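Local coordinates for zinc-binding protein TroA (Treponema pallidum, PDB 1K0F) that binds zinc with high affinity and specificity in the periplasm and delivers it to the membrane permease of the TroABC ABC transporter, at residues A148-K153 with R176-E181; Q155-E160 with T270-L275; Q21-L26 with T133-A138; I12-K17 with E257-G262. One frame throughout, in Å; residues are numbered along the deposited sequence.

Contact 1: A148-K153 with R176-E181; sequences AYVRRK and RAYGFE
V150 and R151 meet A177 and Y178 in a buried helix-to-helix contact, a worked example of how a lobe is mounted on a spine. In this two-lobed solute-binding fold the spine is the long helix 129-156; the contact lies near its C-terminal end, where helix 172-178 of the C-terminal lobe comes against it. The closest backbone approach is 5.2 Å, between R151 CA and Y178 CA. Between the two helices sits the ring of Y178. V150 turns its CG1 branch anti to the backbone N (chi1 177°), which places that methyl over the middle of the ring in a CH-pi contact, 3.5 Å from the centroid and almost on the normal. A177 CB covers the opposite face, offset toward the rim, while R151 CB lies in the ring plane at its edge, 3.8 Å from Y178 CD1. The phenol thus has its rotation fixed from three directions, and its hydroxyl is hydrogen-bonded to OD1 of D147, one turn before V150 on the spine. V150 is itself backed by V264 and I268 of helix 260-273, so three helices converge here. More exposed, the R151 chain bends at chi3, and its guanidinium crosses the Y178 ring, planes 51° apart, with Y178 CE1 and A177 O over one of its faces. The 2.5 Å between R151 NH2 and A177 O is therefore a doubtful contact: the angle is poor for a hydrogen bond.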
loop_
_atom_site.group_PDB
_atom_site.type_symbol
_atom_site.label_atom_id
_atom_site.label_comp_id
_atom_site.label_asym_id
_atom_site.label_seq_id
_atom_site.Cartn_x
_atom_site.Cartn_y
_atom_site.Cartn_z
ATOM N N ALA A 148 13.454 6.963 -6.510
ATOM C CA ALA A 148 14.856 6.832 -6.875
ATOM C C ALA A 148 15.546 5.902 -5.900
ATOM O O ALA A 148 16.154 4.910 -6.295
ATOM C CB ALA A 148 15.524 8.194 -6.862
ATOM N N TYR A 149 15.427 6.240 -4.621
ATOM C CA TYR A 149 16.025 5.483 -3.531
ATOM C C TYR A 149 15.661 4.006 -3.603
ATOM O O TYR A 149 16.536 3.148 -3.553
ATOM C CB TYR A 149 15.566 6.088 -2.201
ATOM C CG TYR A 149 15.980 5.340 -0.950
ATOM C CD1 TYR A 149 17.163 5.661 -0.279
ATOM C CD2 TYR A 149 15.159 4.351 -0.399
ATOM C CE1 TYR A 149 17.514 5.025 0.911
ATOM C CE2 TYR A 149 15.501 3.710 0.791
ATOM C CZ TYR A 149 16.675 4.054 1.439
ATOM O OH TYR A 149 17.001 3.445 2.629
ATOM N N VAL A 150 14.371 3.717 -3.733
ATOM C CA VAL A 150 13.900 2.337 -3.800
ATOM C C VAL A 150 14.477 1.595 -4.995
ATOM O O VAL A 150 14.602 0.372 -4.971
ATOM C CB VAL A 150 12.363 2.268 -3.865
ATOM C CG1 VAL A 150 11.909 0.819 -4.002
ATOM C CG2 VAL A 150 11.766 2.896 -2.610
ATOM N N ARG A 151 14.808 2.324 -6.054
ATOM C CA ARG A 151 15.392 1.675 -7.214
ATOM C C ARG A 151 16.867 1.468 -6.910
ATOM O O ARG A 151 17.383 0.363 -7.054
ATOM C CB ARG A 151 15.226 2.520 -8.476
ATOM C CG ARG A 151 15.303 1.676 -9.754
ATOM C CD ARG A 151 14.849 2.444 -10.996
ATOM N NE ARG A 151 13.833 1.720 -11.759
ATOM C CZ ARG A 151 12.588 2.155 -11.934
ATOM N NH1 ARG A 151 12.199 3.309 -11.401
ATOM N NH2 ARG A 151 11.727 1.439 -12.646
ATOM N N ARG A 152 17.540 2.533 -6.484
ATOM C CA ARG A 152 18.949 2.441 -6.131
ATOM C C ARG A 152 19.060 1.241 -5.206
ATOM O O ARG A 152 19.699 0.243 -5.536
ATOM C CB ARG A 152 19.396 3.710 -5.398
ATOM C CG ARG A 152 20.748 3.592 -4.686
ATOM C CD ARG A 152 21.204 4.936 -4.119
ATOM N NE ARG A 152 20.070 5.779 -3.744
ATOM C CZ ARG A 152 20.170 7.046 -3.353
ATOM N NH1 ARG A 152 21.355 7.637 -3.283
ATOM N NH2 ARG A 152 19.081 7.725 -3.027
ATOM N N LYS A 153 18.409 1.351 -4.052
ATOM C CA LYS A 153 18.384 0.293 -3.049
ATOM C C LYS A 153 18.180 -1.085 -3.679
ATOM O O LYS A 153 18.994 -1.989 -3.497
ATOM C CB LYS A 153 17.269 0.565 -2.039
ATOM C CG LYS A 153 17.754 1.227 -0.773
ATOM C CD LYS A 153 18.446 0.218 0.119
ATOM C CE LYS A 153 18.885 0.846 1.426
ATOM N NZ LYS A 153 19.116 -0.189 2.476
ATOM N N ARG A 176 7.486 -5.047 -10.661
ATOM C CA ARG A 176 7.588 -4.476 -11.998
ATOM C C ARG A 176 8.431 -3.204 -12.031
ATOM O O ARG A 176 9.143 -2.947 -12.999
ATOM C CB ARG A 176 6.189 -4.180 -12.543
ATOM C CG ARG A 176 6.176 -3.401 -13.846
ATOM C CD ARG A 176 4.764 -3.243 -14.375
ATOM N NE ARG A 176 4.202 -1.944 -14.021
ATOM C CZ ARG A 176 3.082 -1.440 -14.531
ATOM N NH1 ARG A 176 2.386 -2.125 -15.427
ATOM N NH2 ARG A 176 2.658 -0.241 -14.146
ATOM N N ALA A 177 8.368 -2.429 -10.951
ATOM C CA ALA A 177 9.083 -1.156 -10.863
ATOM C C ALA A 177 10.565 -1.250 -10.563
ATOM O O ALA A 177 11.384 -0.680 -11.280
ATOM C CB ALA A 177 8.421 -0.263 -9.825
ATOM N N TYR A 178 10.906 -1.981 -9.509
ATOM C CA TYR A 178 12.293 -2.104 -9.091
ATOM C C TYR A 178 12.928 -3.485 -9.268
ATOM O O TYR A 178 14.010 -3.747 -8.734
ATOM C CB TYR A 178 12.390 -1.629 -7.641
ATOM C CG TYR A 178 11.502 -0.428 -7.394
ATOM C CD1 TYR A 178 11.943 0.862 -7.696
ATOM C CD2 TYR A 178 10.195 -0.583 -6.930
ATOM C CE1 TYR A 178 11.105 1.967 -7.550
ATOM C CE2 TYR A 178 9.348 0.519 -6.779
ATOM C CZ TYR A 178 9.811 1.788 -7.095
ATOM O OH TYR A 178 8.981 2.874 -6.973
ATOM N N GLY A 179 12.257 -4.356 -10.020
ATOM C CA GLY A 179 12.777 -5.692 -10.288
ATOM C C GLY A 179 12.951 -6.629 -9.105
ATOM O O GLY A 179 14.025 -6.718 -8.511
ATOM N N PHE A 180 11.884 -7.344 -8.769
ATOM C CA PHE A 180 11.912 -8.286 -7.661
ATOM C C PHE A 180 11.005 -9.460 -8.013
ATOM O O PHE A 180 9.870 -9.280 -8.477
ATOM C CB PHE A 180 11.407 -7.626 -6.371
ATOM C CG PHE A 180 12.459 -6.852 -5.615
ATOM C CD1 PHE A 180 12.531 -5.467 -5.717
ATOM C CD2 PHE A 180 13.353 -7.504 -4.775
ATOM C CE1 PHE A 180 13.472 -4.743 -4.987
ATOM C CE2 PHE A 180 14.301 -6.788 -4.041
ATOM C CZ PHE A 180 14.358 -5.405 -4.149
ATOM N N GLU A 181 11.515 -10.669 -7.824
ATOM C CA GLU A 181 10.709 -11.841 -8.091
ATOM C C GLU A 181 9.833 -11.931 -6.852
ATOM O O GLU A 181 10.268 -12.388 -5.799
ATOM C CB GLU A 181 11.591 -13.084 -8.221
ATOM C CG GLU A 181 10.814 -14.386 -8.247
ATOM C CD GLU A 181 11.260 -15.307 -9.358
ATOM O OE1 GLU A 181 11.830 -14.808 -10.356
ATOM O OE2 GLU A 181 11.037 -16.529 -9.228
#

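Contact 2: Q155-E160 with T270-L275; sequences QSLPAE and TIVAAL
L157 spreads its two methyls over V272 and L275, and that fork carries most of the contact. One branch, L157 CD1, rests 3.8 Å from V272 CB and also touches the backbone of the same residue, 3.4 Å from V272 O. The other branch reaches further along the chain: L157 CD2 lies 3.5 Å from L275 CB, and the two leucine side chains cross at about a right angle. At the margin, S156 OG passes 4.2 Å from V272 CB. That hydroxyl lies between the backbone N and the carbonyl carbon (chi1 76°) and is hydrogen-bonded to K153 O. Next come the backbones. L157 lies in the loop that follows helix 129-156, beside the end of helix 260-273, so the contact joins the C-terminal ends of the long backbone helix and the last helix of this two-lobed solute-binding fold. A bond from L275 N to V272 O (2.7 Å) closes the turn in which the helix ends, and R161 NH1 holds L275 O. Behind L157 stand F180 and A276. With no hydrogen bond between the two segments, and V272 O taken up by L275 N, the joint depends mainly on the fit of apolar side chains.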
loop_
_atom_site.group_PDB
_atom_site.type_symbol
_atom_site.label_atom_id
_atom_site.label_comp_id
_atom_site.label_asym_id
_atom_site.label_seq_id
_atom_site.Cartn_x
_atom_site.Cartn_y
_atom_site.Cartn_z
ATOM N N GLN A 155 18.678 -2.012 -6.536
ATOM C CA GLN A 155 19.863 -2.281 -7.351
ATOM C C GLN A 155 20.993 -2.851 -6.506
ATOM O O GLN A 155 21.829 -3.611 -6.994
ATOM C CB GLN A 155 20.350 -0.992 -8.041
ATOM C CG GLN A 155 20.001 -0.871 -9.518
ATOM C CD GLN A 155 19.831 -2.209 -10.199
ATOM O OE1 GLN A 155 20.729 -3.058 -10.162
ATOM N NE2 GLN A 155 18.673 -2.419 -10.815
ATOM N N SER A 156 21.013 -2.477 -5.235
ATOM C CA SER A 156 22.045 -2.955 -4.334
ATOM C C SER A 156 21.923 -4.462 -4.140
ATOM O O SER A 156 22.859 -5.120 -3.673
ATOM C CB SER A 156 21.924 -2.247 -2.984
ATOM O OG SER A 156 20.846 -2.770 -2.230
ATOM N N LEU A 157 20.773 -5.014 -4.510
ATOM C CA LEU A 157 20.545 -6.444 -4.353
ATOM C C LEU A 157 20.693 -7.217 -5.644
ATOM O O LEU A 157 19.892 -7.060 -6.557
ATOM C CB LEU A 157 19.152 -6.705 -3.791
ATOM C CG LEU A 157 19.116 -7.870 -2.811
ATOM C CD1 LEU A 157 19.724 -7.415 -1.499
ATOM C CD2 LEU A 157 17.688 -8.353 -2.621
ATOM N N PRO A 158 21.724 -8.069 -5.738
ATOM C CA PRO A 158 21.933 -8.859 -6.953
ATOM C C PRO A 158 20.597 -9.413 -7.444
ATOM O O PRO A 158 19.757 -9.805 -6.636
ATOM C CB PRO A 158 22.895 -9.950 -6.500
ATOM C CG PRO A 158 23.686 -9.300 -5.406
ATOM C CD PRO A 158 22.759 -8.330 -4.719
ATOM N N ALA A 159 20.404 -9.433 -8.761
ATOM C CA ALA A 159 19.153 -9.895 -9.365
ATOM C C ALA A 159 18.569 -11.168 -8.763
ATOM O O ALA A 159 17.358 -11.250 -8.550
ATOM C CB ALA A 159 19.334 -10.071 -10.869
ATOM N N GLU A 160 19.420 -12.153 -8.492
ATOM C CA GLU A 160 18.972 -13.423 -7.922
ATOM C C GLU A 160 18.365 -13.273 -6.532
ATOM O O GLU A 160 17.371 -13.926 -6.208
ATOM C CB GLU A 160 20.135 -14.415 -7.856
ATOM C CG GLU A 160 20.776 -14.708 -9.195
ATOM C CD GLU A 160 21.703 -13.598 -9.650
ATOM O OE1 GLU A 160 22.127 -12.804 -8.785
ATOM O OE2 GLU A 160 22.003 -13.522 -10.863
ATOM N N THR A 270 14.257 -2.941 5.045
ATOM C CA THR A 270 14.040 -4.270 5.604
ATOM C C THR A 270 14.285 -5.413 4.627
ATOM O O THR A 270 14.961 -6.390 4.956
ATOM C CB THR A 270 12.606 -4.390 6.137
ATOM O OG1 THR A 270 12.468 -3.553 7.292
ATOM C CG2 THR A 270 12.283 -5.834 6.506
ATOM N N ILE A 271 13.748 -5.278 3.418
ATOM C CA ILE A 271 13.871 -6.323 2.411
ATOM C C ILE A 271 15.292 -6.588 1.941
ATOM O O ILE A 271 15.841 -7.661 2.205
ATOM C CB ILE A 271 12.977 -6.024 1.193
ATOM C CG1 ILE A 271 11.505 -6.140 1.596
ATOM C CG2 ILE A 271 13.274 -7.006 0.056
ATOM C CD1 ILE A 271 10.559 -5.693 0.527
ATOM N N VAL A 272 15.880 -5.630 1.232
ATOM C CA VAL A 272 17.249 -5.800 0.754
ATOM C C VAL A 272 18.137 -6.198 1.939
ATOM O O VAL A 272 18.934 -7.134 1.843
ATOM C CB VAL A 272 17.799 -4.502 0.083
ATOM C CG1 VAL A 272 16.977 -4.166 -1.143
ATOM C CG2 VAL A 272 17.786 -3.346 1.058
ATOM N N ALA A 273 17.989 -5.499 3.059
ATOM C CA ALA A 273 18.771 -5.827 4.235
ATOM C C ALA A 273 18.622 -7.327 4.455
ATOM O O ALA A 273 19.591 -8.085 4.373
ATOM C CB ALA A 273 18.250 -5.071 5.443
ATOM N N ALA A 274 17.388 -7.753 4.689
ATOM C CA ALA A 274 17.094 -9.154 4.937
ATOM C C ALA A 274 17.345 -10.054 3.736
ATOM O O ALA A 274 17.038 -11.242 3.789
ATOM C CB ALA A 274 15.651 -9.301 5.393
ATOM N N LEU A 275 17.910 -9.519 2.661
ATOM C CA LEU A 275 18.125 -10.352 1.483
ATOM C C LEU A 275 19.523 -10.382 0.867
ATOM O O LEU A 275 19.836 -11.287 0.091
ATOM C CB LEU A 275 17.113 -9.969 0.395
ATOM C CG LEU A 275 15.684 -10.522 0.489
ATOM C CD1 LEU A 275 15.010 -10.413 -0.873
ATOM C CD2 LEU A 275 15.705 -11.970 0.955
#

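Contact 3: Q21-L26 with T133-A138; sequences QGDVHL and TQRYQA
Q21 and R135 form the closest backbone pair, yet their CA atoms stand 8.8 Å apart, and the gap is bridged by long side chains after Q21 leaves helix 10-20 with positive phi. R135 does most of the reaching. Its chain runs extended from CG to NE and carries the guanidinium end-on to D23, where both terminal nitrogens converge on a single oxygen. R135 NH1 meets D23 OD2 at 2.5 Å, short for such a bond, nearly along the C-O direction. The second bond, from R135 NH2 to D23 OD2 at 2.9 Å, comes in on the syn side and is more bent, with an N-H...O angle of 130°. Both lie in the guanidinium plane, and the carboxylate is turned 27° from it, so this salt bridge is nearly flat. Q21 and R135 reach toward each other, and the aliphatic part of Q21 lies over one guanidinium face, with CB 3.8 Å above the centre. R135 NH1 has a further acceptor in I19 O, in the last turn of helix 10-20, which helps fix the group's rotation. The bridge therefore links helix 129-156 to the turn of the first beta-alpha-beta unit (strand 4-7, helix 10-20, strand 25-28) at the surface. Beyond D23, V24 packs on V16 of helix 10-20 and V5 of strand 4-7, while Y136 of the long helix stacks with Y118 of helix 107-124.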
loop_
_atom_site.group_PDB
_atom_site.type_symbol
_atom_site.label_atom_id
_atom_site.label_comp_id
_atom_site.label_asym_id
_atom_site.label_seq_id
_atom_site.Cartn_x
_atom_site.Cartn_y
_atom_site.Cartn_z
ATOM N N GLN A 21 -2.224 19.830 4.952
ATOM C CA GLN A 21 -1.641 20.192 6.227
ATOM C C GLN A 21 -2.771 20.491 7.198
ATOM O O GLN A 21 -3.699 19.690 7.340
ATOM C CB GLN A 21 -0.755 21.417 6.069
ATOM C CG GLN A 21 0.095 21.355 4.840
ATOM C CD GLN A 21 1.548 21.219 5.177
ATOM O OE1 GLN A 21 2.220 20.283 4.740
ATOM N NE2 GLN A 21 2.050 22.155 5.967
ATOM N N GLY A 22 -2.700 21.646 7.844
ATOM C CA GLY A 22 -3.715 22.008 8.813
ATOM C C GLY A 22 -4.853 22.790 8.219
ATOM O O GLY A 22 -5.624 23.414 8.942
ATOM N N ASP A 23 -4.958 22.761 6.899
ATOM C CA ASP A 23 -6.020 23.480 6.227
ATOM C C ASP A 23 -7.251 22.615 6.169
ATOM O O ASP A 23 -8.259 22.992 5.584
ATOM C CB ASP A 23 -5.603 23.850 4.822
ATOM C CG ASP A 23 -4.438 24.777 4.806
ATOM O OD1 ASP A 23 -4.451 25.756 5.578
ATOM O OD2 ASP A 23 -3.508 24.518 4.024
ATOM N N VAL A 24 -7.173 21.433 6.750
ATOM C CA VAL A 24 -8.336 20.567 6.756
ATOM C C VAL A 24 -8.324 19.727 8.006
ATOM O O VAL A 24 -7.320 19.636 8.706
ATOM C CB VAL A 24 -8.394 19.607 5.506
ATOM C CG1 VAL A 24 -8.166 20.386 4.236
ATOM C CG2 VAL A 24 -7.362 18.490 5.626
ATOM N N HIS A 25 -9.472 19.147 8.301
ATOM C CA HIS A 25 -9.580 18.260 9.429
ATOM C C HIS A 25 -9.496 16.938 8.696
ATOM O O HIS A 25 -10.276 16.696 7.772
ATOM C CB HIS A 25 -10.927 18.440 10.108
ATOM C CG HIS A 25 -10.961 19.598 11.049
ATOM N ND1 HIS A 25 -11.695 20.738 10.799
ATOM C CD2 HIS A 25 -10.341 19.802 12.236
ATOM C CE1 HIS A 25 -11.526 21.593 11.799
ATOM N NE2 HIS A 25 -10.709 21.048 12.682
ATOM N N LEU A 26 -8.537 16.100 9.071
ATOM C CA LEU A 26 -8.362 14.830 8.390
ATOM C C LEU A 26 -8.610 13.617 9.262
ATOM O O LEU A 26 -8.200 13.563 10.408
ATOM C CB LEU A 26 -6.954 14.756 7.802
ATOM C CG LEU A 26 -6.342 13.370 7.572
ATOM C CD1 LEU A 26 -7.177 12.586 6.565
ATOM C CD2 LEU A 26 -4.911 13.535 7.073
ATOM N N THR A 133 -0.670 23.700 -3.786
ATOM C CA THR A 133 0.081 23.400 -4.990
ATOM C C THR A 133 1.550 23.289 -4.680
ATOM O O THR A 133 2.181 22.272 -4.954
ATOM C CB THR A 133 -0.102 24.491 -6.052
ATOM O OG1 THR A 133 -1.370 24.330 -6.691
ATOM C CG2 THR A 133 0.997 24.397 -7.106
ATOM N N GLN A 134 2.107 24.345 -4.115
ATOM C CA GLN A 134 3.517 24.317 -3.798
ATOM C C GLN A 134 3.842 23.143 -2.867
ATOM O O GLN A 134 4.755 22.361 -3.139
ATOM C CB GLN A 134 3.929 25.641 -3.179
ATOM C CG GLN A 134 5.261 25.580 -2.525
ATOM C CD GLN A 134 5.151 25.839 -1.053
ATOM O OE1 GLN A 134 5.384 24.957 -0.234
ATOM N NE2 GLN A 134 4.776 27.068 -0.699
ATOM N N ARG A 135 3.091 23.006 -1.779
ATOM C CA ARG A 135 3.312 21.903 -0.850
ATOM C C ARG A 135 3.299 20.634 -1.681
ATOM O O ARG A 135 4.190 19.798 -1.587
ATOM C CB ARG A 135 2.184 21.820 0.174
ATOM C CG ARG A 135 2.192 22.885 1.245
ATOM C CD ARG A 135 1.069 22.613 2.225
ATOM N NE ARG A 135 0.783 23.726 3.126
ATOM C CZ ARG A 135 -0.447 24.125 3.437
ATOM N NH1 ARG A 135 -1.492 23.496 2.919
ATOM N NH2 ARG A 135 -0.637 25.135 4.277
ATOM N N TYR A 136 2.260 20.505 -2.495
ATOM C CA TYR A 136 2.102 19.352 -3.356
ATOM C C TYR A 136 3.411 19.047 -4.061
ATOM O O TYR A 136 3.981 17.974 -3.870
ATOM C CB TYR A 136 1.007 19.624 -4.377
ATOM C CG TYR A 136 1.006 18.685 -5.550
ATOM C CD1 TYR A 136 1.215 17.314 -5.374
ATOM C CD2 TYR A 136 0.776 19.162 -6.841
ATOM C CE1 TYR A 136 1.191 16.438 -6.455
ATOM C CE2 TYR A 136 0.748 18.299 -7.932
ATOM C CZ TYR A 136 0.955 16.938 -7.736
ATOM O OH TYR A 136 0.910 16.080 -8.816
ATOM N N GLN A 137 3.890 19.989 -4.873
ATOM C CA GLN A 137 5.143 19.795 -5.597
ATOM C C GLN A 137 6.191 19.248 -4.654
ATOM O O GLN A 137 6.850 18.252 -4.947
ATOM C CB GLN A 137 5.638 21.106 -6.182
ATOM C CG GLN A 137 4.671 21.750 -7.130
ATOM C CD GLN A 137 4.968 23.213 -7.325
ATOM O OE1 GLN A 137 4.239 23.917 -8.021
ATOM N NE2 GLN A 137 6.052 23.687 -6.709
ATOM N N ALA A 138 6.342 19.910 -3.517
ATOM C CA ALA A 138 7.303 19.468 -2.533
ATOM C C ALA A 138 7.056 17.982 -2.345
ATOM O O ALA A 138 7.850 17.157 -2.797
ATOM C CB ALA A 138 7.100 20.212 -1.232
#

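Contact 4: I12-K17 with E257-G262; sequences IADAVK and EGTYVG
D14 is the residue through which helix 10-20 meets T259 and Y260; I12 and A13, just before it, pack instead on T7 of strand 4-7. At D14 the CG carbon stands anti to the backbone N (chi1 -174°), which sends the carboxylate out from the helix to the start of helix 260-273. There its two oxygens divide the work. OD1 of D14 lies 3.3 Å from T259 CB, against the aliphatic side of the threonine, and D14 OD2 lies 3.5 Å from Y260 CB and equally far from Y260 N. OD2 is hydrogen-bonded to the hydroxyl of Y139 on helix 129-156. T259 occupies the N-cap position of helix 260-273, its OG1 hydrogen-bonded to S256 O. A carboxylate set at a helix N-terminus would be expected to gain from the helix dipole, which may favour its charged form in this buried place. In the two-lobed fold the contact joins the first helix of the N-terminal lobe to the last helix of the chain. Y260 CB faces D14, but the ring runs on past it, its plane 41° from the carboxylate, to W110, and the phenol hydroxyl is hydrogen-bonded to W104 O. Further along the first segment, A15 touches Y139 and V117, and V16 settles on T7 of strand 4-7 and V117 of helix 107-124.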
loop_
_atom_site.group_PDB
_atom_site.type_symbol
_atom_site.label_atom_id
_atom_site.label_comp_id
_atom_site.label_asym_id
_atom_site.label_seq_id
_atom_site.Cartn_x
_atom_site.Cartn_y
_atom_site.Cartn_z
ATOM N N ILE A 12 -3.113 7.568 1.506
ATOM C CA ILE A 12 -3.803 8.751 0.994
ATOM C C ILE A 12 -3.720 9.843 2.053
ATOM O O ILE A 12 -3.386 10.991 1.758
ATOM C CB ILE A 12 -5.296 8.446 0.704
ATOM C CG1 ILE A 12 -5.399 7.363 -0.376
ATOM C CG2 ILE A 12 -6.021 9.724 0.319
ATOM C CD1 ILE A 12 -6.754 7.248 -0.996
ATOM N N ALA A 13 -4.024 9.457 3.291
ATOM C CA ALA A 13 -3.999 10.368 4.429
ATOM C C ALA A 13 -2.655 11.070 4.474
ATOM O O ALA A 13 -2.570 12.254 4.814
ATOM C CB ALA A 13 -4.232 9.600 5.730
ATOM N N ASP A 14 -1.597 10.342 4.130
ATOM C CA ASP A 14 -0.287 10.945 4.146
ATOM C C ASP A 14 -0.217 12.030 3.094
ATOM O O ASP A 14 0.234 13.139 3.364
ATOM C CB ASP A 14 0.801 9.924 3.885
ATOM C CG ASP A 14 2.177 10.512 4.051
ATOM O OD1 ASP A 14 2.565 10.784 5.210
ATOM O OD2 ASP A 14 2.864 10.723 3.029
ATOM N N ALA A 15 -0.674 11.711 1.892
ATOM C CA ALA A 15 -0.649 12.684 0.817
ATOM C C ALA A 15 -1.464 13.908 1.217
ATOM O O ALA A 15 -1.101 15.038 0.904
ATOM C CB ALA A 15 -1.201 12.071 -0.435
ATOM N N VAL A 16 -2.565 13.680 1.920
ATOM C CA VAL A 16 -3.417 14.770 2.364
ATOM C C VAL A 16 -2.636 15.646 3.349
ATOM O O VAL A 16 -2.480 16.841 3.135
ATOM C CB VAL A 16 -4.695 14.222 3.049
ATOM C CG1 VAL A 16 -5.392 15.319 3.834
ATOM C CG2 VAL A 16 -5.635 13.651 2.008
ATOM N N LYS A 17 -2.149 15.027 4.422
ATOM C CA LYS A 17 -1.381 15.716 5.454
ATOM C C LYS A 17 -0.331 16.666 4.885
ATOM O O LYS A 17 -0.262 17.843 5.246
ATOM C CB LYS A 17 -0.686 14.687 6.348
ATOM C CG LYS A 17 -1.642 13.877 7.198
ATOM C CD LYS A 17 -0.994 13.412 8.475
ATOM C CE LYS A 17 -0.753 11.915 8.442
ATOM N NZ LYS A 17 -1.516 11.219 9.511
ATOM N N GLU A 257 7.578 5.491 9.790
ATOM C CA GLU A 257 6.948 4.382 9.085
ATOM C C GLU A 257 5.487 4.732 8.846
ATOM O O GLU A 257 4.835 4.198 7.953
ATOM C CB GLU A 257 7.065 3.109 9.921
ATOM C CG GLU A 257 8.236 2.200 9.511
ATOM C CD GLU A 257 9.578 2.624 10.095
ATOM O OE1 GLU A 257 9.597 3.480 11.010
ATOM O OE2 GLU A 257 10.615 2.090 9.635
ATOM N N GLY A 258 4.998 5.660 9.658
ATOM C CA GLY A 258 3.620 6.104 9.565
ATOM C C GLY A 258 3.385 7.133 8.477
ATOM O O GLY A 258 2.428 7.917 8.515
ATOM N N THR A 259 4.280 7.142 7.503
ATOM C CA THR A 259 4.166 8.052 6.381
ATOM C C THR A 259 4.494 7.202 5.180
ATOM O O THR A 259 5.186 6.195 5.302
ATOM C CB THR A 259 5.160 9.240 6.490
ATOM O OG1 THR A 259 6.494 8.783 6.250
ATOM C CG2 THR A 259 5.088 9.875 7.859
ATOM N N TYR A 260 3.966 7.586 4.027
ATOM C CA TYR A 260 4.224 6.854 2.802
ATOM C C TYR A 260 5.723 6.668 2.687
ATOM O O TYR A 260 6.237 5.554 2.791
ATOM C CB TYR A 260 3.720 7.654 1.616
ATOM C CG TYR A 260 3.988 6.990 0.299
ATOM C CD1 TYR A 260 3.435 5.744 0.006
ATOM C CD2 TYR A 260 4.790 7.605 -0.660
ATOM C CE1 TYR A 260 3.675 5.126 -1.211
ATOM C CE2 TYR A 260 5.034 6.997 -1.877
ATOM C CZ TYR A 260 4.475 5.758 -2.147
ATOM O OH TYR A 260 4.723 5.139 -3.349
ATOM N N VAL A 261 6.413 7.786 2.491
ATOM C CA VAL A 261 7.859 7.823 2.367
ATOM C C VAL A 261 8.556 6.841 3.295
ATOM O O VAL A 261 9.260 5.943 2.836
ATOM C CB VAL A 261 8.387 9.250 2.662
ATOM C CG1 VAL A 261 9.847 9.206 3.134
ATOM C CG2 VAL A 261 8.243 10.110 1.417
ATOM N N GLY A 262 8.363 7.014 4.598
ATOM C CA GLY A 262 9.006 6.133 5.556
ATOM C C GLY A 262 8.509 4.706 5.495
ATOM O O GLY A 262 9.286 3.760 5.629
#

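How the contacts relate
Three of the four contacts share one element: helix 129-156 enters contact 3 near its start and contacts 1 and 2 near its end, with the centres of contacts 2 and 3 about 34 Å apart. Helix 260-273 likewise joins contact 4, at its beginning, to contact 2, at its end. Contacts 1 and 2 touch, K153 NZ lying 3.7 Å from V272 CG2; contacts 3 and 4 meet where L26 packs on V16 and K17. The zinc site of H37, H102, H168 and D248 is empty in this closed, metal-free form. Contacts 1 and 4 come nearest: the side chains of Y178 and Y260 lie about 11 and 10 Å from that of H102.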